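Phosphoribosylaminoimidazole carboxylase (Bombyx mori, PDB 4JA0) probably catalyses both AIR carboxylation and SAICAR synthesis, two steps of purine biosynthesis carried by one bifunctional chain that assembles as an octamer. Local coordinates at residues S341-P352 / L372-A383; V67-I76 / I173-K181. All blocks are in the same frame, centred on the assembly; numbering follows the deposited sequence.

Contact 1 of 2, residues S341-P352 / L372-A383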
ATOM      1  N   SER A 341     -20.960  14.008  12.286  1.00  1.11           N
ATOM      2  CA  SER A 341     -21.133  14.750  11.070  1.00  1.71           C
ATOM      3  C   SER A 341     -22.534  14.513  10.503  1.00  2.68           C
ATOM      4  O   SER A 341     -23.153  15.429   9.938  1.00  1.10           O
ATOM      5  CB  SER A 341     -20.042  14.332  10.078  1.00  2.06           C
ATOM      6  OG  SER A 341     -20.074  15.128   8.909  1.00 24.97           O
ATOM      7  N   GLY A 342     -23.055  13.300  10.710  1.00  2.72           N
ATOM      8  CA  GLY A 342     -24.378  12.955  10.208  1.00  5.00           C
ATOM      9  C   GLY A 342     -25.545  13.486  11.047  1.00  1.08           C
ATOM     10  O   GLY A 342     -26.685  13.539  10.587  1.00  0.67           O
ATOM     11  N   ASN A 343     -25.259  13.880  12.281  1.00  1.80           N
ATOM     12  CA  ASN A 343     -26.315  14.295  13.189  1.00  4.64           C
ATOM     13  C   ASN A 343     -26.230  15.758  13.633  1.00  8.38           C
ATOM     14  O   ASN A 343     -27.119  16.254  14.327  1.00  5.77           O
ATOM     15  CB  ASN A 343     -26.365  13.354  14.392  1.00  4.87           C
ATOM     16  CG  ASN A 343     -26.854  11.959  14.019  1.00  4.13           C
ATOM     17  OD1 ASN A 343     -28.049  11.705  13.942  1.00  9.89           O
ATOM     18  ND2 ASN A 343     -25.926  11.057  13.780  1.00  4.00           N
ATOM     19  N   THR A 344     -25.184  16.465  13.215  1.00  9.12           N
ATOM     20  CA  THR A 344     -25.096  17.885  13.550  1.00  3.26           C
ATOM     21  C   THR A 344     -24.810  18.738  12.340  1.00  4.75           C
ATOM     22  O   THR A 344     -24.425  18.251  11.277  1.00 11.46           O
ATOM     23  CB  THR A 344     -24.037  18.183  14.655  1.00  1.43           C
ATOM     24  OG1 THR A 344     -24.327  19.431  15.284  1.00  5.59           O
ATOM     25  CG2 THR A 344     -22.656  18.231  14.085  1.00  2.37           C
ATOM     26  N   SER A 345     -24.967  20.036  12.517  1.00 15.30           N
ATOM     27  CA  SER A 345     -24.824  20.956  11.418  1.00  4.68           C
ATOM     28  C   SER A 345     -23.584  21.789  11.668  1.00  6.37           C
ATOM     29  O   SER A 345     -23.103  22.497  10.778  1.00  4.82           O
ATOM     30  CB  SER A 345     -26.058  21.849  11.358  1.00  9.42           C
ATOM     31  OG  SER A 345     -25.919  22.833  10.357  1.00 45.60           O
ATOM     32  N   TYR A 346     -23.037  21.661  12.871  1.00  2.17           N
ATOM     33  CA  TYR A 346     -21.796  22.343  13.202  1.00  3.59           C
ATOM     34  C   TYR A 346     -20.614  21.570  12.600  1.00  5.33           C
ATOM     35  O   TYR A 346     -20.659  20.338  12.462  1.00  5.80           O
ATOM     36  CB  TYR A 346     -21.664  22.486  14.733  1.00  4.14           C
ATOM     37  CG  TYR A 346     -22.806  23.277  15.318  1.00  8.54           C
ATOM     38  CD1 TYR A 346     -22.756  24.672  15.382  1.00  6.20           C
ATOM     39  CD2 TYR A 346     -23.953  22.632  15.776  1.00  5.95           C
ATOM     40  CE1 TYR A 346     -23.815  25.398  15.886  1.00  5.38           C
ATOM     41  CE2 TYR A 346     -25.011  23.346  16.288  1.00  8.29           C
ATOM     42  CZ  TYR A 346     -24.936  24.728  16.338  1.00  9.31           C
ATOM     43  OH  TYR A 346     -25.996  25.428  16.846  1.00 19.22           O
ATOM     44  N   PRO A 347     -19.561  22.299  12.219  1.00  3.95           N
ATOM     45  CA  PRO A 347     -18.360  21.697  11.638  1.00  2.01           C
ATOM     46  C   PRO A 347     -17.754  20.625  12.534  1.00  1.08           C
ATOM     47  O   PRO A 347     -17.634  20.816  13.749  1.00  0.60           O
ATOM     48  CB  PRO A 347     -17.406  22.888  11.501  1.00  2.03           C
ATOM     49  CG  PRO A 347     -17.998  23.977  12.382  1.00  3.44           C
ATOM     50  CD  PRO A 347     -19.454  23.763  12.325  1.00  2.14           C
ATOM     51  N   VAL A 348     -17.380  19.500  11.928  1.00  1.49           N
ATOM     52  CA  VAL A 348     -16.769  18.398  12.655  1.00  0.65           C
ATOM     53  C   VAL A 348     -15.415  18.097  12.041  1.00  0.99           C
ATOM     54  O   VAL A 348     -15.320  17.819  10.843  1.00  1.01           O
ATOM     55  CB  VAL A 348     -17.636  17.119  12.580  1.00  0.66           C
ATOM     56  CG1 VAL A 348     -16.865  15.932  13.134  1.00  1.12           C
ATOM     57  CG2 VAL A 348     -18.964  17.299  13.307  1.00  0.60           C
ATOM     58  N   ILE A 349     -14.368  18.147  12.858  1.00  1.85           N
ATOM     59  CA  ILE A 349     -13.007  17.835  12.394  1.00  1.90           C
ATOM     60  C   ILE A 349     -12.498  16.554  13.030  1.00  1.22           C
ATOM     61  O   ILE A 349     -12.594  16.384  14.259  1.00  0.89           O
ATOM     62  CB  ILE A 349     -12.004  18.981  12.712  1.00  1.44           C
ATOM     63  CG1 ILE A 349     -12.565  20.333  12.245  1.00  1.23           C
ATOM     64  CG2 ILE A 349     -10.654  18.723  12.054  1.00  0.51           C
ATOM     65  CD1 ILE A 349     -11.798  21.505  12.787  1.00  4.05           C
ATOM     66  N   ASN A 350     -11.979  15.661  12.182  1.00  1.12           N
ATOM     67  CA  ASN A 350     -11.370  14.403  12.617  1.00  0.40           C
ATOM     68  C   ASN A 350      -9.872  14.494  12.856  1.00  1.42           C
ATOM     69  O   ASN A 350      -9.103  14.739  11.919  1.00  5.22           O
ATOM     70  CB  ASN A 350     -11.582  13.334  11.567  1.00  1.09           C
ATOM     71  CG  ASN A 350     -13.003  12.979  11.403  1.00  1.22           C
ATOM     72  OD1 ASN A 350     -13.722  12.830  12.388  1.00  1.07           O
ATOM     73  ND2 ASN A 350     -13.433  12.804  10.155  1.00  0.83           N
ATOM     74  N   CYS A 351      -9.450  14.197  14.078  1.00  1.18           N
ATOM     75  CA  CYS A 351      -8.035  14.152  14.384  1.00  1.14           C
ATOM     76  C   CYS A 351      -7.669  12.826  15.036  1.00  0.51           C
ATOM     77  O   CYS A 351      -7.637  12.697  16.252  1.00  0.51           O
ATOM     78  CB  CYS A 351      -7.645  15.348  15.276  1.00  1.87           C
ATOM     79  SG  CYS A 351      -5.854  15.518  15.544  1.00  9.91           S
ATOM     80  N   PRO A 352      -7.409  11.815  14.211  1.00  4.07           N
ATOM     81  CA  PRO A 352      -7.013  10.523  14.771  1.00  1.68           C
ATOM     82  C   PRO A 352      -5.713  10.696  15.533  1.00  2.44           C
ATOM     83  O   PRO A 352      -4.907  11.561  15.183  1.00  9.88           O
ATOM     84  CB  PRO A 352      -6.789   9.662  13.537  1.00  0.63           C
ATOM     85  CG  PRO A 352      -7.597  10.323  12.466  1.00  1.14           C
ATOM     86  CD  PRO A 352      -7.508  11.780  12.744  1.00  2.14           C
ATOM     87  N   LEU A 372     -22.014  13.991   3.982  1.00  5.48           N
ATOM     88  CA  LEU A 372     -21.393  14.311   5.264  1.00  5.92           C
ATOM     89  C   LEU A 372     -20.210  15.244   5.038  1.00  6.05           C
ATOM     90  O   LEU A 372     -19.406  15.007   4.147  1.00 16.96           O
ATOM     91  CB  LEU A 372     -20.922  13.060   5.977  1.00  8.34           C
ATOM     92  CG  LEU A 372     -21.982  12.048   6.372  1.00  5.79           C
ATOM     93  CD1 LEU A 372     -21.405  11.218   7.487  1.00 10.27           C
ATOM     94  CD2 LEU A 372     -23.259  12.728   6.797  1.00  4.42           C
ATOM     95  N   GLY A 373     -20.121  16.298   5.848  1.00 10.69           N
ATOM     96  CA  GLY A 373     -19.110  17.323   5.697  1.00  6.97           C
ATOM     97  C   GLY A 373     -17.951  17.216   6.670  1.00  9.75           C
ATOM     98  O   GLY A 373     -17.235  18.182   6.916  1.00 19.91           O
ATOM     99  N   CYS A 374     -17.795  16.052   7.267  1.00  7.45           N
ATOM    100  CA  CYS A 374     -16.654  15.774   8.109  1.00  5.07           C
ATOM    101  C   CYS A 374     -15.324  16.075   7.370  1.00 13.62           C
ATOM    102  O   CYS A 374     -15.147  15.684   6.205  1.00 11.22           O
ATOM    103  CB  CYS A 374     -16.729  14.302   8.534  1.00  2.68           C
ATOM    104  SG  CYS A 374     -15.917  14.013  10.081  1.00 57.41           S
ATOM    105  N   ALA A 375     -14.433  16.838   8.002  1.00  6.36           N
ATOM    106  CA  ALA A 375     -13.092  17.126   7.429  1.00  4.91           C
ATOM    107  C   ALA A 375     -12.021  16.437   8.276  1.00  3.40           C
ATOM    108  O   ALA A 375     -12.210  16.221   9.477  1.00  2.05           O
ATOM    109  CB  ALA A 375     -12.815  18.644   7.352  1.00  0.00           C
ATOM    110  N   THR A 376     -10.882  16.134   7.664  1.00  1.77           N
ATOM    111  CA  THR A 376      -9.851  15.345   8.324  1.00  1.04           C
ATOM    112  C   THR A 376      -8.494  16.065   8.363  1.00  3.50           C
ATOM    113  O   THR A 376      -8.046  16.742   7.396  1.00  1.30           O
ATOM    114  CB  THR A 376      -9.727  13.956   7.673  1.00  9.28           C
ATOM    115  OG1 THR A 376     -10.987  13.263   7.767  1.00  4.79           O
ATOM    116  CG2 THR A 376      -8.643  13.122   8.352  1.00  5.93           C
ATOM    117  N   VAL A 377      -7.864  15.926   9.524  1.00  2.63           N
ATOM    118  CA  VAL A 377      -6.597  16.553   9.856  1.00  1.18           C
ATOM    119  C   VAL A 377      -5.778  15.449  10.543  1.00  2.79           C
ATOM    120  O   VAL A 377      -6.356  14.489  11.061  1.00  2.69           O
ATOM    121  CB  VAL A 377      -6.873  17.756  10.790  1.00  1.62           C
ATOM    122  CG1 VAL A 377      -6.026  17.695  12.046  1.00  6.09           C
ATOM    123  CG2 VAL A 377      -6.711  19.077  10.077  1.00  1.26           C
ATOM    124  N   ILE A 378      -4.455  15.545  10.544  1.00  8.43           N
ATOM    125  CA  ILE A 378      -3.635  14.424  11.017  1.00  2.11           C
ATOM    126  C   ILE A 378      -2.749  14.704  12.258  1.00  6.60           C
ATOM    127  O   ILE A 378      -2.286  13.767  12.934  1.00  7.61           O
ATOM    128  CB  ILE A 378      -2.834  13.862   9.834  1.00  5.13           C
ATOM    129  CG1 ILE A 378      -3.448  12.555   9.367  1.00  1.36           C
ATOM    130  CG2 ILE A 378      -1.346  13.691  10.142  1.00 10.37           C
ATOM    131  CD1 ILE A 378      -2.611  11.942   8.255  1.00 58.07           C
ATOM    132  N   TYR A 379      -2.539  15.984  12.567  1.00  1.91           N
ATOM    133  CA  TYR A 379      -1.764  16.385  13.738  1.00  1.78           C
ATOM    134  C   TYR A 379      -2.607  17.204  14.709  1.00  2.78           C
ATOM    135  O   TYR A 379      -3.466  17.985  14.288  1.00  3.11           O
ATOM    136  CB  TYR A 379      -0.526  17.184  13.316  1.00  5.02           C
ATOM    137  CG  TYR A 379       0.274  16.506  12.246  1.00  4.07           C
ATOM    138  CD1 TYR A 379       1.098  15.428  12.555  1.00  2.20           C
ATOM    139  CD2 TYR A 379       0.207  16.931  10.919  1.00  3.32           C
ATOM    140  CE1 TYR A 379       1.835  14.783  11.575  1.00  2.61           C
ATOM    141  CE2 TYR A 379       0.943  16.293   9.927  1.00  4.17           C
ATOM    142  CZ  TYR A 379       1.752  15.217  10.264  1.00  5.43           C
ATOM    143  OH  TYR A 379       2.488  14.566   9.300  1.00  9.95           O
ATOM    144  N   PRO A 380      -2.374  17.021  16.019  1.00  1.36           N
ATOM    145  CA  PRO A 380      -3.155  17.727  17.041  1.00  3.47           C
ATOM    146  C   PRO A 380      -3.054  19.246  16.948  1.00  5.39           C
ATOM    147  O   PRO A 380      -4.086  19.921  17.061  1.00  4.29           O
ATOM    148  CB  PRO A 380      -2.538  17.237  18.362  1.00  1.80           C
ATOM    149  CG  PRO A 380      -1.218  16.692  18.001  1.00  1.34           C
ATOM    150  CD  PRO A 380      -1.376  16.132  16.624  1.00  0.83           C
ATOM    151  N   ASP A 381      -1.859  19.774  16.695  1.00  5.96           N
ATOM    152  CA  ASP A 381      -1.716  21.215  16.553  1.00  4.70           C
ATOM    153  C   ASP A 381      -2.535  21.706  15.379  1.00  5.07           C
ATOM    154  O   ASP A 381      -3.235  22.707  15.472  1.00 21.44           O
ATOM    155  CB  ASP A 381      -0.252  21.624  16.383  1.00  7.50           C
ATOM    156  CG  ASP A 381       0.534  21.520  17.681  1.00 41.08           C
ATOM    157  OD1 ASP A 381      -0.017  21.903  18.733  1.00 47.99           O
ATOM    158  OD2 ASP A 381       1.704  21.080  17.652  1.00 50.82           O
ATOM    159  N   SER A 382      -2.495  20.976  14.283  1.00  2.60           N
ATOM    160  CA  SER A 382      -3.208  21.437  13.113  1.00  7.49           C
ATOM    161  C   SER A 382      -4.728  21.366  13.265  1.00  3.63           C
ATOM    162  O   SER A 382      -5.454  22.063  12.560  1.00  4.46           O
ATOM    163  CB  SER A 382      -2.735  20.682  11.868  1.00  5.32           C
ATOM    164  OG  SER A 382      -2.964  19.298  12.014  1.00 35.06           O
ATOM    165  N   ALA A 383      -5.216  20.555  14.196  1.00  6.42           N
ATOM    166  CA  ALA A 383      -6.662  20.479  14.413  1.00  7.59           C
ATOM    167  C   ALA A 383      -7.105  21.687  15.208  1.00  2.95           C
ATOM    168  O   ALA A 383      -8.154  22.268  14.935  1.00  1.22           O
ATOM    169  CB  ALA A 383      -7.044  19.194  15.130  1.00  2.46           C
TER
HETATM  170  O   HOH W   1     -22.410  16.805   7.494  1.00 10.66           O

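Contact 2 of 2, residues V67-I76 / I173-K181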
ATOM      1  N   VAL A  67      -5.277  50.651  22.489  1.00 10.11           N
ATOM      2  CA  VAL A  67      -4.725  50.029  21.294  1.00  4.34           C
ATOM      3  C   VAL A  67      -3.652  49.021  21.668  1.00  4.43           C
ATOM      4  O   VAL A  67      -3.695  47.879  21.225  1.00 15.48           O
ATOM      5  CB  VAL A  67      -4.154  51.104  20.317  1.00  9.49           C
ATOM      6  CG1 VAL A  67      -3.294  50.474  19.220  1.00  6.27           C
ATOM      7  CG2 VAL A  67      -5.282  51.936  19.717  1.00  5.45           C
ATOM      8  N   PHE A  68      -2.722  49.417  22.528  1.00  5.48           N
ATOM      9  CA  PHE A  68      -1.611  48.541  22.887  1.00 10.21           C
ATOM     10  C   PHE A  68      -2.123  47.307  23.617  1.00  8.04           C
ATOM     11  O   PHE A  68      -1.586  46.223  23.441  1.00  6.36           O
ATOM     12  CB  PHE A  68      -0.552  49.302  23.703  1.00  9.87           C
ATOM     13  CG  PHE A  68       0.396  50.126  22.855  1.00 18.35           C
ATOM     14  CD1 PHE A  68       0.864  51.349  23.304  1.00 32.22           C
ATOM     15  CD2 PHE A  68       0.777  49.706  21.587  1.00 28.59           C
ATOM     16  CE1 PHE A  68       1.720  52.120  22.515  1.00 23.57           C
ATOM     17  CE2 PHE A  68       1.637  50.475  20.803  1.00 18.79           C
ATOM     18  CZ  PHE A  68       2.101  51.680  21.269  1.00 15.32           C
ATOM     19  N   GLU A  69      -3.211  47.460  24.366  1.00  9.99           N
ATOM     20  CA  GLU A  69      -3.823  46.323  25.042  1.00 10.43           C
ATOM     21  C   GLU A  69      -4.378  45.356  24.006  1.00  8.39           C
ATOM     22  O   GLU A  69      -4.247  44.126  24.148  1.00 10.28           O
ATOM     23  CB  GLU A  69      -4.943  46.772  25.989  1.00 12.21           C
ATOM     24  N   ILE A  70      -4.955  45.895  22.942  1.00  1.37           N
ATOM     25  CA  ILE A  70      -5.479  45.033  21.906  1.00  1.82           C
ATOM     26  C   ILE A  70      -4.331  44.297  21.225  1.00 14.83           C
ATOM     27  O   ILE A  70      -4.433  43.088  20.946  1.00 13.08           O
ATOM     28  CB  ILE A  70      -6.253  45.834  20.856  1.00  4.32           C
ATOM     29  CG1 ILE A  70      -7.465  46.523  21.503  1.00  4.77           C
ATOM     30  CG2 ILE A  70      -6.621  44.960  19.657  1.00  1.14           C
ATOM     31  CD1 ILE A  70      -8.275  47.356  20.531  1.00  3.80           C
ATOM     32  N   LEU A  71      -3.210  44.993  21.025  1.00  5.97           N
ATOM     33  CA  LEU A  71      -2.104  44.392  20.281  1.00 11.37           C
ATOM     34  C   LEU A  71      -1.308  43.399  21.107  1.00  7.42           C
ATOM     35  O   LEU A  71      -0.756  42.439  20.559  1.00  7.21           O
ATOM     36  CB  LEU A  71      -1.180  45.475  19.705  1.00  4.99           C
ATOM     37  CG  LEU A  71      -1.812  46.238  18.538  1.00  4.06           C
ATOM     38  CD1 LEU A  71      -0.922  47.402  18.082  1.00  5.86           C
ATOM     39  CD2 LEU A  71      -2.091  45.272  17.386  1.00  0.65           C
ATOM     40  N   LYS A  72      -1.251  43.629  22.414  1.00  2.88           N
ATOM     41  CA  LYS A  72      -0.573  42.711  23.309  1.00  4.03           C
ATOM     42  C   LYS A  72      -1.352  41.403  23.347  1.00 10.54           C
ATOM     43  O   LYS A  72      -0.782  40.306  23.347  1.00  9.29           O
ATOM     44  CB  LYS A  72      -0.504  43.298  24.718  1.00  4.92           C
ATOM     45  CG  LYS A  72       0.598  44.309  24.927  1.00  6.13           C
ATOM     46  CD  LYS A  72       1.320  44.074  26.248  1.00  7.99           C
ATOM     47  CE  LYS A  72       0.989  45.142  27.278  1.00 12.01           C
ATOM     48  NZ  LYS A  72       1.701  44.867  28.567  1.00 13.88           N
ATOM     49  N   SER A  73      -2.670  41.539  23.308  1.00  5.23           N
ATOM     50  CA  SER A  73      -3.551  40.399  23.425  1.00  7.51           C
ATOM     51  C   SER A  73      -3.501  39.550  22.150  1.00 10.20           C
ATOM     52  O   SER A  73      -3.825  38.360  22.169  1.00 10.81           O
ATOM     53  CB  SER A  73      -4.975  40.887  23.738  1.00 17.71           C
ATOM     54  OG  SER A  73      -5.721  39.944  24.499  1.00 18.70           O
ATOM     55  N   ALA A  74      -3.073  40.150  21.043  1.00 14.61           N
ATOM     56  CA  ALA A  74      -2.886  39.396  19.803  1.00  4.97           C
ATOM     57  C   ALA A  74      -1.556  38.668  19.828  1.00  4.47           C
ATOM     58  O   ALA A  74      -1.376  37.669  19.143  1.00 10.06           O
ATOM     59  CB  ALA A  74      -2.970  40.314  18.592  1.00  1.69           C
ATOM     60  N   GLY A  75      -0.626  39.174  20.627  1.00  3.20           N
ATOM     61  CA  GLY A  75       0.667  38.533  20.798  1.00  2.15           C
ATOM     62  C   GLY A  75       1.809  39.362  20.232  1.00  7.07           C
ATOM     63  O   GLY A  75       2.967  38.978  20.372  1.00  3.62           O
ATOM     64  N   ILE A  76       1.484  40.503  19.619  1.00  5.99           N
ATOM     65  CA  ILE A  76       2.493  41.437  19.126  1.00  4.65           C
ATOM     66  C   ILE A  76       3.321  41.923  20.321  1.00  5.43           C
ATOM     67  O   ILE A  76       2.777  42.170  21.396  1.00 17.13           O
ATOM     68  CB  ILE A  76       1.850  42.666  18.439  1.00  6.99           C
ATOM     69  CG1 ILE A  76       0.907  42.271  17.293  1.00  3.28           C
ATOM     70  CG2 ILE A  76       2.923  43.618  17.946  1.00  2.21           C
ATOM     71  CD1 ILE A  76       1.594  42.000  15.974  1.00  4.66           C
ATOM     72  N   ILE A 173       2.364  45.771   8.638  1.00  1.16           N
ATOM     73  CA  ILE A 173       1.180  45.365   7.901  1.00  1.37           C
ATOM     74  C   ILE A 173       0.223  44.618   8.815  1.00  1.85           C
ATOM     75  O   ILE A 173      -0.987  44.840   8.765  1.00  2.59           O
ATOM     76  CB  ILE A 173       1.529  44.476   6.710  1.00  0.79           C
ATOM     77  CG1 ILE A 173       2.448  45.236   5.758  1.00  2.31           C
ATOM     78  CG2 ILE A 173       0.275  44.024   6.002  1.00  0.86           C
ATOM     79  CD1 ILE A 173       2.992  44.388   4.629  1.00  0.97           C
ATOM     80  N   LEU A 174       0.773  43.764   9.674  1.00  1.70           N
ATOM     81  CA  LEU A 174      -0.031  42.941  10.588  1.00  1.49           C
ATOM     82  C   LEU A 174      -0.833  43.757  11.599  1.00  1.94           C
ATOM     83  O   LEU A 174      -2.014  43.506  11.807  1.00  1.24           O
ATOM     84  CB  LEU A 174       0.886  41.957  11.318  1.00  0.90           C
ATOM     85  CG  LEU A 174       0.241  40.929  12.235  1.00  2.14           C
ATOM     86  CD1 LEU A 174      -0.947  40.343  11.532  1.00  4.11           C
ATOM     87  CD2 LEU A 174       1.236  39.839  12.536  1.00  1.35           C
ATOM     88  N   ILE A 175      -0.184  44.756  12.190  1.00  1.59           N
ATOM     89  CA  ILE A 175      -0.804  45.646  13.170  1.00  1.72           C
ATOM     90  C   ILE A 175      -1.923  46.450  12.531  1.00  3.08           C
ATOM     91  O   ILE A 175      -2.986  46.642  13.125  1.00  2.79           O
ATOM     92  CB  ILE A 175       0.243  46.594  13.775  1.00  1.30           C
ATOM     93  CG1 ILE A 175       1.126  45.820  14.744  1.00  1.29           C
ATOM     94  CG2 ILE A 175      -0.405  47.802  14.455  1.00  0.99           C
ATOM     95  CD1 ILE A 175       2.415  46.537  15.055  1.00 40.60           C
ATOM     96  N   PHE A 176      -1.670  46.916  11.311  1.00  2.60           N
ATOM     97  CA  PHE A 176      -2.703  47.553  10.535  1.00  0.96           C
ATOM     98  C   PHE A 176      -3.886  46.588  10.316  1.00  2.60           C
ATOM     99  O   PHE A 176      -5.042  46.959  10.508  1.00  2.74           O
ATOM    100  CB  PHE A 176      -2.164  47.997   9.186  1.00  1.14           C
ATOM    101  CG  PHE A 176      -3.206  48.623   8.323  1.00  4.72           C
ATOM    102  CD1 PHE A 176      -3.444  49.980   8.385  1.00  3.56           C
ATOM    103  CD2 PHE A 176      -4.026  47.834   7.516  1.00  3.90           C
ATOM    104  CE1 PHE A 176      -4.437  50.542   7.605  1.00  6.30           C
ATOM    105  CE2 PHE A 176      -5.023  48.386   6.747  1.00  2.31           C
ATOM    106  CZ  PHE A 176      -5.230  49.736   6.783  1.00  6.53           C
ATOM    107  N   GLU A 177      -3.603  45.350   9.935  1.00  1.74           N
ATOM    108  CA  GLU A 177      -4.671  44.411   9.630  1.00  1.65           C
ATOM    109  C   GLU A 177      -5.543  44.096  10.856  1.00  3.23           C
ATOM    110  O   GLU A 177      -6.780  44.047  10.765  1.00  4.34           O
ATOM    111  CB  GLU A 177      -4.071  43.137   9.055  1.00  1.99           C
ATOM    112  CG  GLU A 177      -3.615  43.260   7.598  1.00 14.00           C
ATOM    113  CD  GLU A 177      -2.785  42.058   7.154  1.00 34.66           C
ATOM    114  OE1 GLU A 177      -2.246  41.356   8.046  1.00 19.51           O
ATOM    115  OE2 GLU A 177      -2.680  41.805   5.927  1.00 35.95           O
ATOM    116  N   ILE A 178      -4.897  43.947  12.010  1.00  1.42           N
ATOM    117  CA  ILE A 178      -5.584  43.704  13.272  1.00  1.50           C
ATOM    118  C   ILE A 178      -6.510  44.842  13.660  1.00  2.36           C
ATOM    119  O   ILE A 178      -7.679  44.623  13.949  1.00  1.97           O
ATOM    120  CB  ILE A 178      -4.564  43.519  14.411  1.00  1.44           C
ATOM    121  CG1 ILE A 178      -3.826  42.200  14.232  1.00  2.63           C
ATOM    122  CG2 ILE A 178      -5.251  43.601  15.783  1.00  0.63           C
ATOM    123  CD1 ILE A 178      -2.703  42.025  15.186  1.00  5.70           C
ATOM    124  N   LEU A 179      -5.973  46.055  13.636  1.00  2.01           N
ATOM    125  CA  LEU A 179      -6.725  47.251  13.983  1.00  1.83           C
ATOM    126  C   LEU A 179      -7.798  47.540  12.944  1.00  2.06           C
ATOM    127  O   LEU A 179      -8.873  48.055  13.278  1.00  2.91           O
ATOM    128  CB  LEU A 179      -5.786  48.447  14.118  1.00  1.32           C
ATOM    129  CG  LEU A 179      -4.747  48.274  15.222  1.00  1.37           C
ATOM    130  CD1 LEU A 179      -3.803  49.439  15.196  1.00  4.34           C
ATOM    131  CD2 LEU A 179      -5.424  48.170  16.574  1.00  2.50           C
ATOM    132  N   GLU A 180      -7.503  47.199  11.691  1.00  1.15           N
ATOM    133  CA  GLU A 180      -8.450  47.373  10.604  1.00  1.28           C
ATOM    134  C   GLU A 180      -9.666  46.541  10.939  1.00  6.26           C
ATOM    135  O   GLU A 180     -10.814  46.980  10.778  1.00  6.50           O
ATOM    136  CB  GLU A 180      -7.840  46.927   9.264  1.00  0.73           C
ATOM    137  CG  GLU A 180      -8.757  47.180   8.068  1.00  1.63           C
ATOM    138  CD  GLU A 180      -8.232  46.694   6.708  1.00 15.28           C
ATOM    139  OE1 GLU A 180      -8.660  47.290   5.686  1.00 10.93           O
ATOM    140  OE2 GLU A 180      -7.416  45.741   6.642  1.00 17.12           O
ATOM    141  N   LYS A 181      -9.392  45.333  11.433  1.00  9.33           N
ATOM    142  CA  LYS A 181     -10.425  44.384  11.799  1.00  5.69           C
ATOM    143  C   LYS A 181     -11.226  44.895  13.008  1.00  9.52           C
ATOM    144  O   LYS A 181     -12.460  44.954  12.968  1.00 14.50           O
ATOM    145  CB  LYS A 181      -9.756  43.046  12.109  1.00  7.98           C
ATOM    146  CG  LYS A 181     -10.573  41.845  11.712  1.00 11.50           C
ATOM    147  CD  LYS A 181     -10.875  41.895  10.219  1.00 23.40           C
ATOM    148  CE  LYS A 181      -9.738  41.375   9.372  1.00 13.36           C
ATOM    149  NZ  LYS A 181     -10.141  41.391   7.932  1.00 26.72           N
TER

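Contact 1 of 2, residues S341-P352 / L372-A383
Ile349 and Asn350 run parallel to Ala375 and Thr376, the CA atoms of Ile349 and Ala375 lying 5.0 Å apart, and three main-chain hydrogen bonds zip the strands together. Ala375 N reaches Val348 O at 3.1 Å. Asn350 takes part in both of the others: its N donates to Ala375 O at 2.8 Å. Its O accepts from Val377 N at 2.9 Å. All three are nearly straight. On the face that carries Ile349 and Ala375, the CG2 branch of Ile349 slants across Val377, 4.1 Å from its CB. The opposite face presents Asn350 to Thr376: ND2 points at OG1 in a weak bond of uncertain placement, while OD1 of the same amide accepts a weak hydrogen bond from Asn334 ND2, elsewhere in the chain. At the leading end, Val348 CG1 rests 3.7 Å from Cys374 SG.

The pair belongs to a beta-alpha-beta crossover, with helix 358-361 in the connection, and supplies the last two strands of a flavodoxin-like parallel sheet ordered 2-1-3-4-5, as in the AIR carboxylase family. Strand 348-350 hydrogen-bonds to strand 323-329 on its other side. Strand 375-376 is outermost within the chain, yet backbone hydrogen bonds carry on from Thr376 to a second subunit.

Beyond the strands, Cys351 has its sulfur anti to the backbone N (chi1 -172°), which lays SG against the first turn of helix 380-391, 3.9 Å from Ala383 CB. Tyr379 is the N-cap residue of that helix, and Ser382 OG turns back to donate to Tyr379 O. At the far end, Leu372 CD2 covers the CA of Gly342, and a water joins Ser341 O to Gly373 N. The Tyr379 ring makes a cation-pi contact with Arg332 of a neighbouring subunit.

Contact 2 of 2, residues V67-I76 / I173-K181
Ile76 sets CG1 anti to its own carbonyl carbon (chi1 -56°) and then bends CD1 out of the extended line (chi2 -83°), which lodges that methyl 4.0 Å from Ile175 CG1 and beside Leu174 CD2. Its CG1 also meets the CD1 of Ile178 tip to tip. Gly75, at positive phi, ends helix 57-74 in a Schellman motif, and Ile76, the next residue, points its side chain at the opposing helix. Leu71 forks over that helix: CD1 touches Ile175 CG2 at 3.7 Å, the two side chains crossing at about a right angle, while CD2 lies 3.9 Å from Ile178 CG2. Ala74 CB covers the CD1 of Ile178, and Val67 CG1 sits across both methyls of Leu179. With an alanine in place of Ile76, a gap would probably open beside Ile175 and leave Leu174 and the end of Ile178 without this cover. The helix axes come within 10.8 Å and cross at 111°, and the interface between them is wholly apolar. In the SAICAR synthetase region, strands 188-200 and 205-207 back this layer through Leu190, Ile195 and Leu207, while helix 396-420 packs on Ile70 and Leu174.

How the contacts relate
Contacts 1 and 2 are both interior, yet they achieve burial by quite different chemistry: contact 1 is stitched by main-chain hydrogen bonds between adjacent strands, whereas contact 2 has no hydrogen bond across it and relies on branched aliphatic side chains between crossing helices. They share no secondary-structure element: contact 1 lies in the AIR carboxylase region, contact 2 in the SAICAR synthetase region, with centres 30 Å apart and nearest atoms about 16 Å apart. Contact 2 sits near the middle of the chain; contact 1 lies farther out and borders several subunits. The assembly nevertheless relates their segments, since Lys181 NZ hydrogen-bonds to Tyr346 OH of a neighbouring subunit.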